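Local coordinates for protein endosialidase (Enterobacteria phage phi92, PDB 4HIZ) that hydrolyses sialic acid polymers internally as a phage endosialidase, acting on alpha2,8 and alpha2,9 linkages, at residues Gly71-Ile76 / Asn457-Ile462; Lys75-Pro80 / Ala99-Gly104; Trp126-Trp131 / Asn541-Val546. All blocks are in the same frame, centred on the assembly; numbering follows the deposited sequence.

Interaction 1. Residues Gly71-Ile76 / Asn457-Ile462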
loop_
_atom_site.group_PDB
_atom_site.type_symbol
_atom_site.label_atom_id
_atom_site.label_comp_id
_atom_site.label_asym_id
_atom_site.label_seq_id
_atom_site.Cartn_x
_atom_site.Cartn_y
_atom_site.Cartn_z
ATOM N N GLY A 71 -6.759 18.865 21.008
ATOM C CA GLY A 71 -6.075 17.583 20.909
ATOM C C GLY A 71 -6.878 16.692 19.969
ATOM O O GLY A 71 -8.104 16.798 19.914
ATOM N N ASN A 72 -6.191 15.829 19.233
ATOM C CA ASN A 72 -6.843 14.927 18.288
ATOM C C ASN A 72 -6.119 13.607 18.176
ATOM O O ASN A 72 -4.918 13.532 18.444
ATOM C CB ASN A 72 -6.915 15.585 16.902
ATOM C CG ASN A 72 -7.964 16.665 16.849
ATOM O OD1 ASN A 72 -9.161 16.373 16.758
ATOM N ND2 ASN A 72 -7.536 17.917 16.928
ATOM N N LEU A 73 -6.841 12.576 17.739
ATOM C CA LEU A 73 -6.307 11.209 17.735
ATOM C C LEU A 73 -5.954 10.816 16.311
ATOM O O LEU A 73 -6.717 11.107 15.390
ATOM C CB LEU A 73 -7.362 10.229 18.271
ATOM C CG LEU A 73 -6.886 8.803 18.522
ATOM C CD1 LEU A 73 -5.902 8.763 19.737
ATOM C CD2 LEU A 73 -8.084 7.854 18.785
ATOM N N THR A 74 -4.822 10.135 16.141
ATOM C CA THR A 74 -4.411 9.628 14.839
ATOM C C THR A 74 -4.065 8.160 14.996
ATOM O O THR A 74 -3.426 7.786 15.986
ATOM C CB THR A 74 -3.127 10.398 14.358
ATOM O OG1 THR A 74 -3.470 11.777 14.133
ATOM C CG2 THR A 74 -2.566 9.807 13.043
ATOM N N LYS A 75 -4.461 7.315 14.048
ATOM C CA LYS A 75 -4.004 5.909 14.048
ATOM C C LYS A 75 -2.629 5.851 13.396
ATOM O O LYS A 75 -2.443 6.453 12.329
ATOM C CB LYS A 75 -5.001 5.040 13.247
ATOM C CG LYS A 75 -4.675 3.555 13.338
ATOM C CD LYS A 75 -5.832 2.711 12.749
ATOM C CE LYS A 75 -5.548 1.213 13.000
ATOM N NZ LYS A 75 -6.743 0.400 12.517
ATOM N N ILE A 76 -1.654 5.184 14.012
ATOM C CA ILE A 76 -0.254 5.283 13.521
ATOM C C ILE A 76 0.372 3.954 13.082
ATOM O O ILE A 76 1.434 3.968 12.481
ATOM C CB ILE A 76 0.683 5.992 14.540
ATOM C CG1 ILE A 76 1.038 5.055 15.726
ATOM C CG2 ILE A 76 0.016 7.313 15.028
ATOM C CD1 ILE A 76 2.151 5.698 16.635
ATOM N N ASN A 457 -12.169 12.156 30.228
ATOM C CA ASN A 457 -12.268 11.187 29.128
ATOM C C ASN A 457 -12.125 11.970 27.821
ATOM O O ASN A 457 -13.023 12.763 27.462
ATOM C CB ASN A 457 -13.640 10.487 29.235
ATOM C CG ASN A 457 -13.897 9.464 28.128
ATOM O OD1 ASN A 457 -12.971 8.956 27.426
ATOM N ND2 ASN A 457 -15.162 9.174 27.942
ATOM N N ILE A 458 -10.980 11.792 27.154
ATOM C CA ILE A 458 -10.615 12.607 25.980
ATOM C C ILE A 458 -10.792 11.881 24.632
ATOM O O ILE A 458 -10.820 12.530 23.572
ATOM C CB ILE A 458 -9.156 13.074 26.090
ATOM C CG1 ILE A 458 -8.218 11.905 26.481
ATOM C CG2 ILE A 458 -9.065 14.148 27.175
ATOM C CD1 ILE A 458 -6.732 12.215 26.169
ATOM N N THR A 459 -10.883 10.547 24.672
ATOM C CA THR A 459 -11.099 9.738 23.455
ATOM C C THR A 459 -11.512 8.340 23.904
ATOM O O THR A 459 -11.233 7.967 25.045
ATOM C CB THR A 459 -9.820 9.664 22.552
ATOM O OG1 THR A 459 -10.056 8.744 21.478
ATOM C CG2 THR A 459 -8.608 9.162 23.347
ATOM N N ASP A 460 -12.232 7.604 23.048
ATOM C CA ASP A 460 -12.609 6.227 23.346
ATOM C C ASP A 460 -12.046 5.308 22.269
ATOM O O ASP A 460 -12.159 5.605 21.052
ATOM C CB ASP A 460 -14.138 6.040 23.285
ATOM C CG ASP A 460 -14.894 6.622 24.491
ATOM O OD1 ASP A 460 -14.265 7.116 25.448
ATOM O OD2 ASP A 460 -16.156 6.550 24.469
ATOM N N GLN A 461 -11.534 4.167 22.708
ATOM C CA GLN A 461 -10.939 3.139 21.861
ATOM C C GLN A 461 -11.920 1.972 21.717
ATOM O O GLN A 461 -13.046 2.033 22.229
ATOM C CB GLN A 461 -9.636 2.651 22.530
ATOM C CG GLN A 461 -8.463 3.572 22.179
ATOM C CD GLN A 461 -8.753 5.043 22.437
ATOM O OE1 GLN A 461 -8.825 5.489 23.607
ATOM N NE2 GLN A 461 -8.913 5.824 21.344
ATOM N N ILE A 462 -11.462 0.904 21.073
ATOM C CA ILE A 462 -12.237 -0.336 20.970
ATOM C C ILE A 462 -11.442 -1.501 21.564
ATOM O O ILE A 462 -10.252 -1.653 21.300
ATOM C CB ILE A 462 -12.570 -0.640 19.474
ATOM C CG1 ILE A 462 -13.591 0.383 18.942
ATOM C CG2 ILE A 462 -13.093 -2.102 19.291
ATOM C CD1 ILE A 462 -13.692 0.365 17.378
#

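Interaction 2. Residues Lys75-Pro80 / Ala99-Gly104. With CA (calcium ion), chain B.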
loop_
_atom_site.group_PDB
_atom_site.type_symbol
_atom_site.label_atom_id
_atom_site.label_comp_id
_atom_site.label_asym_id
_atom_site.label_seq_id
_atom_site.Cartn_x
_atom_site.Cartn_y
_atom_site.Cartn_z
ATOM N N LYS A 75 -4.461 7.315 14.048
ATOM C CA LYS A 75 -4.004 5.909 14.048
ATOM C C LYS A 75 -2.629 5.851 13.396
ATOM O O LYS A 75 -2.443 6.453 12.329
ATOM C CB LYS A 75 -5.001 5.040 13.247
ATOM C CG LYS A 75 -4.675 3.555 13.338
ATOM C CD LYS A 75 -5.832 2.711 12.749
ATOM C CE LYS A 75 -5.548 1.213 13.000
ATOM N NZ LYS A 75 -6.743 0.400 12.517
ATOM N N ILE A 76 -1.654 5.184 14.012
ATOM C CA ILE A 76 -0.254 5.283 13.521
ATOM C C ILE A 76 0.372 3.954 13.082
ATOM O O ILE A 76 1.434 3.968 12.481
ATOM C CB ILE A 76 0.683 5.992 14.540
ATOM C CG1 ILE A 76 1.038 5.055 15.726
ATOM C CG2 ILE A 76 0.016 7.313 15.028
ATOM C CD1 ILE A 76 2.151 5.698 16.635
ATOM N N THR A 77 -0.241 2.808 13.430
ATOM C CA THR A 77 0.132 1.558 12.777
ATOM C C THR A 77 -1.097 0.909 12.184
ATOM O O THR A 77 -2.230 1.132 12.661
ATOM C CB THR A 77 0.839 0.493 13.703
ATOM O OG1 THR A 77 -0.068 0.000 14.711
ATOM C CG2 THR A 77 2.021 1.118 14.392
ATOM N N ASP A 78 -0.858 0.119 11.149
ATOM C CA ASP A 78 -1.974 -0.654 10.576
ATOM C C ASP A 78 -1.404 -1.874 9.912
ATOM O O ASP A 78 -1.374 -1.986 8.685
ATOM C CB ASP A 78 -2.790 0.220 9.621
ATOM C CG ASP A 78 -4.072 -0.455 9.152
ATOM O OD1 ASP A 78 -4.507 -1.476 9.765
ATOM O OD2 ASP A 78 -4.663 0.091 8.191
ATOM N N THR A 79 -1.002 -2.854 10.732
ATOM C CA THR A 79 -0.447 -4.099 10.200
ATOM C C THR A 79 -1.145 -5.259 10.906
ATOM O O THR A 79 -1.781 -5.063 11.959
ATOM C CB THR A 79 1.113 -4.199 10.389
ATOM O OG1 THR A 79 1.410 -5.097 11.472
ATOM C CG2 THR A 79 1.781 -2.828 10.641
ATOM N N PRO A 80 -1.050 -6.467 10.331
ATOM C CA PRO A 80 -1.836 -7.575 10.921
ATOM C C PRO A 80 -1.119 -8.233 12.090
ATOM O O PRO A 80 -1.674 -9.147 12.708
ATOM C CB PRO A 80 -1.965 -8.572 9.762
ATOM C CG PRO A 80 -0.701 -8.341 8.958
ATOM C CD PRO A 80 -0.369 -6.861 9.081
ATOM N N ALA A 99 8.269 6.070 18.109
ATOM C CA ALA A 99 7.311 5.274 18.882
ATOM C C ALA A 99 7.727 3.791 18.825
ATOM O O ALA A 99 7.278 3.010 17.945
ATOM C CB ALA A 99 5.855 5.447 18.295
ATOM N N PRO A 100 8.585 3.374 19.767
ATOM C CA PRO A 100 8.971 1.971 19.821
ATOM C C PRO A 100 7.853 1.163 20.472
ATOM O O PRO A 100 7.066 1.705 21.255
ATOM C CB PRO A 100 10.211 1.973 20.749
ATOM C CG PRO A 100 10.648 3.453 20.789
ATOM C CD PRO A 100 9.315 4.181 20.756
ATOM N N PHE A 101 7.761 -0.106 20.094
ATOM C CA PHE A 101 6.653 -0.979 20.542
ATOM C C PHE A 101 7.097 -2.413 20.262
ATOM O O PHE A 101 8.272 -2.648 19.920
ATOM C CB PHE A 101 5.349 -0.627 19.779
ATOM C CG PHE A 101 5.390 -0.932 18.302
ATOM C CD1 PHE A 101 6.043 -0.048 17.387
ATOM C CD2 PHE A 101 4.743 -2.062 17.805
ATOM C CE1 PHE A 101 6.051 -0.320 16.008
ATOM C CE2 PHE A 101 4.742 -2.360 16.426
ATOM C CZ PHE A 101 5.397 -1.480 15.519
ATOM N N MET A 102 6.229 -3.401 20.474
ATOM C CA MET A 102 6.575 -4.765 20.110
ATOM C C MET A 102 5.522 -5.284 19.112
ATOM O O MET A 102 4.313 -5.038 19.288
ATOM C CB MET A 102 6.646 -5.652 21.384
ATOM C CG MET A 102 7.939 -5.256 22.217
ATOM S SD MET A 102 7.938 -6.227 23.752
ATOM C CE MET A 102 6.760 -5.342 24.753
ATOM N N ALA A 103 6.017 -5.912 18.047
ATOM C CA ALA A 103 5.191 -6.476 16.978
ATOM C C ALA A 103 5.260 -7.980 17.117
ATOM O O ALA A 103 6.305 -8.587 16.874
ATOM C CB ALA A 103 5.764 -6.046 15.601
ATOM N N GLY A 104 4.154 -8.596 17.506
ATOM C CA GLY A 104 4.160 -10.046 17.718
ATOM C C GLY A 104 2.809 -10.637 17.359
ATOM O O GLY A 104 2.196 -10.236 16.343
HETATM CA CA CA B . -2.726 -5.135 14.155
#

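Interaction 3. Residues Trp126-Trp131 / Asn541-Val546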
loop_
_atom_site.group_PDB
_atom_site.type_symbol
_atom_site.label_atom_id
_atom_site.label_comp_id
_atom_site.label_asym_id
_atom_site.label_seq_id
_atom_site.Cartn_x
_atom_site.Cartn_y
_atom_site.Cartn_z
ATOM N N TRP A 126 3.213 8.391 9.742
ATOM C CA TRP A 126 4.110 7.497 10.464
ATOM C C TRP A 126 4.633 6.422 9.522
ATOM O O TRP A 126 3.894 5.907 8.655
ATOM C CB TRP A 126 3.376 6.883 11.654
ATOM C CG TRP A 126 2.972 7.924 12.640
ATOM C CD1 TRP A 126 1.917 8.783 12.537
ATOM C CD2 TRP A 126 3.637 8.248 13.859
ATOM N NE1 TRP A 126 1.875 9.623 13.625
ATOM C CE2 TRP A 126 2.914 9.304 14.455
ATOM C CE3 TRP A 126 4.781 7.744 14.510
ATOM C CZ2 TRP A 126 3.269 9.862 15.674
ATOM C CZ3 TRP A 126 5.150 8.309 15.723
ATOM C CH2 TRP A 126 4.401 9.367 16.292
ATOM N N SER A 127 5.915 6.110 9.686
ATOM C CA SER A 127 6.650 5.198 8.825
ATOM C C SER A 127 6.245 3.734 9.012
ATOM O O SER A 127 5.484 3.378 9.944
ATOM C CB SER A 127 8.142 5.295 9.139
ATOM O OG SER A 127 8.406 4.832 10.499
ATOM N N MET A 128 6.779 2.873 8.139
ATOM C CA MET A 128 6.559 1.434 8.276
ATOM C C MET A 128 7.297 0.970 9.546
ATOM O O MET A 128 8.273 1.607 9.968
ATOM C CB MET A 128 7.101 0.682 7.062
ATOM C CG MET A 128 8.626 0.680 6.973
ATOM S SD MET A 128 9.300 -0.134 5.515
ATOM C CE MET A 128 9.096 1.185 4.296
ATOM N N PRO A 129 6.837 -0.127 10.152
ATOM C CA PRO A 129 7.618 -0.620 11.290
ATOM C C PRO A 129 9.030 -1.035 10.886
ATOM O O PRO A 129 9.238 -1.614 9.808
ATOM C CB PRO A 129 6.858 -1.891 11.736
ATOM C CG PRO A 129 5.477 -1.718 11.219
ATOM C CD PRO A 129 5.648 -0.950 9.890
ATOM N N GLU A 130 9.997 -0.726 11.753
ATOM C CA GLU A 130 11.366 -1.225 11.598
ATOM C C GLU A 130 11.654 -2.111 12.783
ATOM O O GLU A 130 11.463 -1.694 13.927
ATOM C CB GLU A 130 12.388 -0.076 11.556
ATOM C CG GLU A 130 13.824 -0.592 11.504
ATOM C CD GLU A 130 14.877 0.493 11.471
ATOM O OE1 GLU A 130 14.550 1.713 11.477
ATOM O OE2 GLU A 130 16.057 0.092 11.437
ATOM N N TRP A 131 12.117 -3.313 12.493
ATOM C CA TRP A 131 12.525 -4.243 13.551
ATOM C C TRP A 131 13.886 -3.816 14.079
ATOM O O TRP A 131 14.846 -3.624 13.310
ATOM C CB TRP A 131 12.595 -5.666 13.014
ATOM C CG TRP A 131 11.232 -6.221 12.613
ATOM C CD1 TRP A 131 9.997 -5.821 13.071
ATOM C CD2 TRP A 131 10.993 -7.257 11.655
ATOM N NE1 TRP A 131 8.990 -6.568 12.440
ATOM C CE2 TRP A 131 9.587 -7.468 11.590
ATOM C CE3 TRP A 131 11.840 -8.050 10.861
ATOM C CZ2 TRP A 131 9.012 -8.401 10.727
ATOM C CZ3 TRP A 131 11.256 -9.011 10.005
ATOM C CH2 TRP A 131 9.861 -9.161 9.943
ATOM N N ASN A 541 3.557 4.864 -0.869
ATOM C CA ASN A 541 4.502 4.233 -1.767
ATOM C C ASN A 541 5.874 4.062 -1.127
ATOM O O ASN A 541 6.908 4.126 -1.797
ATOM C CB ASN A 541 4.596 5.086 -3.064
ATOM C CG ASN A 541 4.296 4.296 -4.304
ATOM O OD1 ASN A 541 4.303 3.068 -4.316
ATOM N ND2 ASN A 541 4.041 5.016 -5.391
ATOM N N ARG A 542 5.862 3.761 0.178
ATOM C CA ARG A 542 7.135 3.508 0.878
ATOM C C ARG A 542 7.329 2.009 1.080
ATOM O O ARG A 542 8.441 1.497 0.922
ATOM C CB ARG A 542 7.222 4.196 2.258
ATOM C CG ARG A 542 7.131 5.720 2.275
ATOM C CD ARG A 542 7.930 6.342 1.119
ATOM N NE ARG A 542 8.029 7.812 1.236
ATOM C CZ ARG A 542 9.101 8.458 1.701
ATOM N NH1 ARG A 542 10.173 7.786 2.073
ATOM N NH2 ARG A 542 9.111 9.784 1.749
ATOM N N THR A 543 6.273 1.284 1.445
ATOM C CA THR A 543 6.488 -0.143 1.708
ATOM C C THR A 543 6.960 -0.899 0.493
ATOM O O THR A 543 7.909 -1.700 0.585
ATOM C CB THR A 543 5.244 -0.857 2.297
ATOM O OG1 THR A 543 4.119 -0.611 1.443
ATOM C CG2 THR A 543 4.980 -0.330 3.703
ATOM N N LEU A 544 6.268 -0.710 -0.637
ATOM C CA LEU A 544 6.706 -1.358 -1.861
ATOM C C LEU A 544 6.601 -0.280 -2.936
ATOM O O LEU A 544 5.521 -0.094 -3.528
ATOM C CB LEU A 544 5.828 -2.584 -2.174
ATOM C CG LEU A 544 5.964 -3.723 -1.134
ATOM C CD1 LEU A 544 4.857 -4.709 -1.351
ATOM C CD2 LEU A 544 7.332 -4.406 -1.230
ATOM N N PRO A 545 7.684 0.473 -3.157
ATOM C CA PRO A 545 7.542 1.692 -4.002
ATOM C C PRO A 545 7.313 1.363 -5.456
ATOM O O PRO A 545 8.163 0.762 -6.103
ATOM C CB PRO A 545 8.891 2.438 -3.843
ATOM C CG PRO A 545 9.600 1.744 -2.732
ATOM C CD PRO A 545 9.005 0.372 -2.505
ATOM N N VAL A 546 6.137 1.742 -5.945
ATOM C CA VAL A 546 5.745 1.378 -7.312
ATOM C C VAL A 546 5.563 2.587 -8.181
ATOM O O VAL A 546 4.953 3.576 -7.755
ATOM C CB VAL A 546 4.436 0.574 -7.282
ATOM C CG1 VAL A 546 3.778 0.504 -8.683
ATOM C CG2 VAL A 546 4.682 -0.843 -6.710
#

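Interaction 1. Residues Gly71-Ile76 / Asn457-Ile462
Leu73 reaches Thr459 and Gln461 through a single methyl, CD2, and these van der Waals touches make up the direct contact. CD2 lies 3.4 Å from Gln461 NE2 and 3.5 Å from Thr459 OG1, so an apolar group is set against two polar atoms. With CG anti to the backbone N (chi1 -171°), the leucine is carried out from strand 71-75 toward strand 456-460, and its side chain crosses that of Thr459 at about a right angle.

No hydrogen bond crosses between the segments; the hydrogen bond at this site lies within 457-462. Gln461 NE2 donates to Thr459 OG1 over 3.1 Å at 163°, with the hydroxyl close to the amide plane. A bend at chi2 (51°) folds the glutamine back toward its neighbour two residues earlier. The other end of the same amide is taken up, because OE1 is hydrogen-bonded to Thr436 OG1 on strand 435-442.

Strand 71-75 joins the blade built from strands 473-480, 483-490 and 516-523, where Phe488 packs against both Leu73 and Gln461. Strand 456-460 belongs to the neighbouring sheet, and its Asp460 forms a salt bridge with Arg532 of the second subunit. At this buried junction between two sheets the Gln461 amide is held by Thr459 and Thr436, so the leucine methyl packs against polar atoms that already have partners.

Interaction 2. Residues Lys75-Pro80 / Ala99-Gly104
A calcium-binding loop of the beta-propeller domain, following strand 71-75, here lies against strand 96-104. Thr79 O coordinates the calcium ion at 2.4 Å; the backbone oxygens of Phe81, His513 and Ala515 and the carboxylate of Asp516 bind the same ion.

Contact with the strand is apolar and falls earlier in the loop. Ile76 CD1 meets Ala99 CB at 4.1 Å. The first torsion (76°) sets CG1 between the backbone N and the carbonyl carbon, and an extended chi2 then sends CD1 out to the alanine methyl. Next along, Thr77 CG2 approaches Phe101 CZ obliquely at 4.4 Å. The edge of that ring has Ala99 O in its plane, and Val117 packs on both Thr77 and Phe101.

Thr77 thus works with two branches. Its methyl turns to the strand, while OG1 is hydrogen-bonded to Asp516 OD1 and Leu517 N. Since Asp516 OD2 binds the calcium ion, Thr77 is a second-shell residue that probably helps to position this ligand. Asp78 OD2 is hydrogen-bonded to Tyr536 OH of the second subunit. A few methyl contacts therefore join the loop to the strand, while directed bonds and the metal fix its course.

Interaction 3. Residues Trp126-Trp131 / Asn541-Val546
The shortest polar bond in the loop that receives Met128, through Arg542 and Thr543, runs from Val546 N to Asn541 OD1, 2.8 Å long and nearly straight at 173°. The donor sits well above the carbonyl plane of the asparagine. Asn541 ND2 returns a second bond to Val546 O at 2.9 Å, more bent at 136°. That bond lies in the plane of the Val546 carbonyl but is tilted from the amide plane. Gripped through both its oxygen and its nitrogen, the amide ties the two ends of segment 541-546 together.

Met128 meets the turn held in this way. Its CE rests 3.5 Å from Arg542 O and 3.9 Å from Thr543 CA, and also touches Arg542 CB at 4.1 Å. The chain runs straight at chi2 and then bends at chi3 (81°), which swings the terminal methyl onto the peptide link between Arg542 and Thr543. Nearer the backbone, Met128 CB packs on Thr543 CG2 at 4.1 Å.

The guanidinium of Arg542 leads away from Met128. Its NE forms a salt bridge with Asp78 OD1 of the third subunit and NH1 a hydrogen bond with Asp511 O of that chain. Arg542 O, beside the methionine methyl, accepts a bond from Arg554 NH2 of the second subunit. Leu544 packs on Leu544 of both other subunits, so the three leucines meet where the subunits converge. The labour is divided: methionine packing joins propeller to C-terminal region within one chain, while charged and polar groups of the same loop bind the three chains together.

In the fold
Following the chain from the N terminus, interaction 1 opens at 71-76 and interaction 2 at the overlapping 75-80, which shares Lys75 and Ile76. Interaction 2 closes a short loop first, returning at 99-104; interaction 1 closes a far longer one at 457-462, bringing the start of the propeller beside its late strands. Interaction 3 opens at 126-131, after interaction 2 has closed, and ends at 541-546, so it crosses interaction 1 and links the propeller to the C-terminal region. Interactions 2 and 3 adjoin: Trp126 packs on Ile76 and Ala99, and Pro129 on Thr79 and Phe101. All three contacts lie within reach of the second subunit.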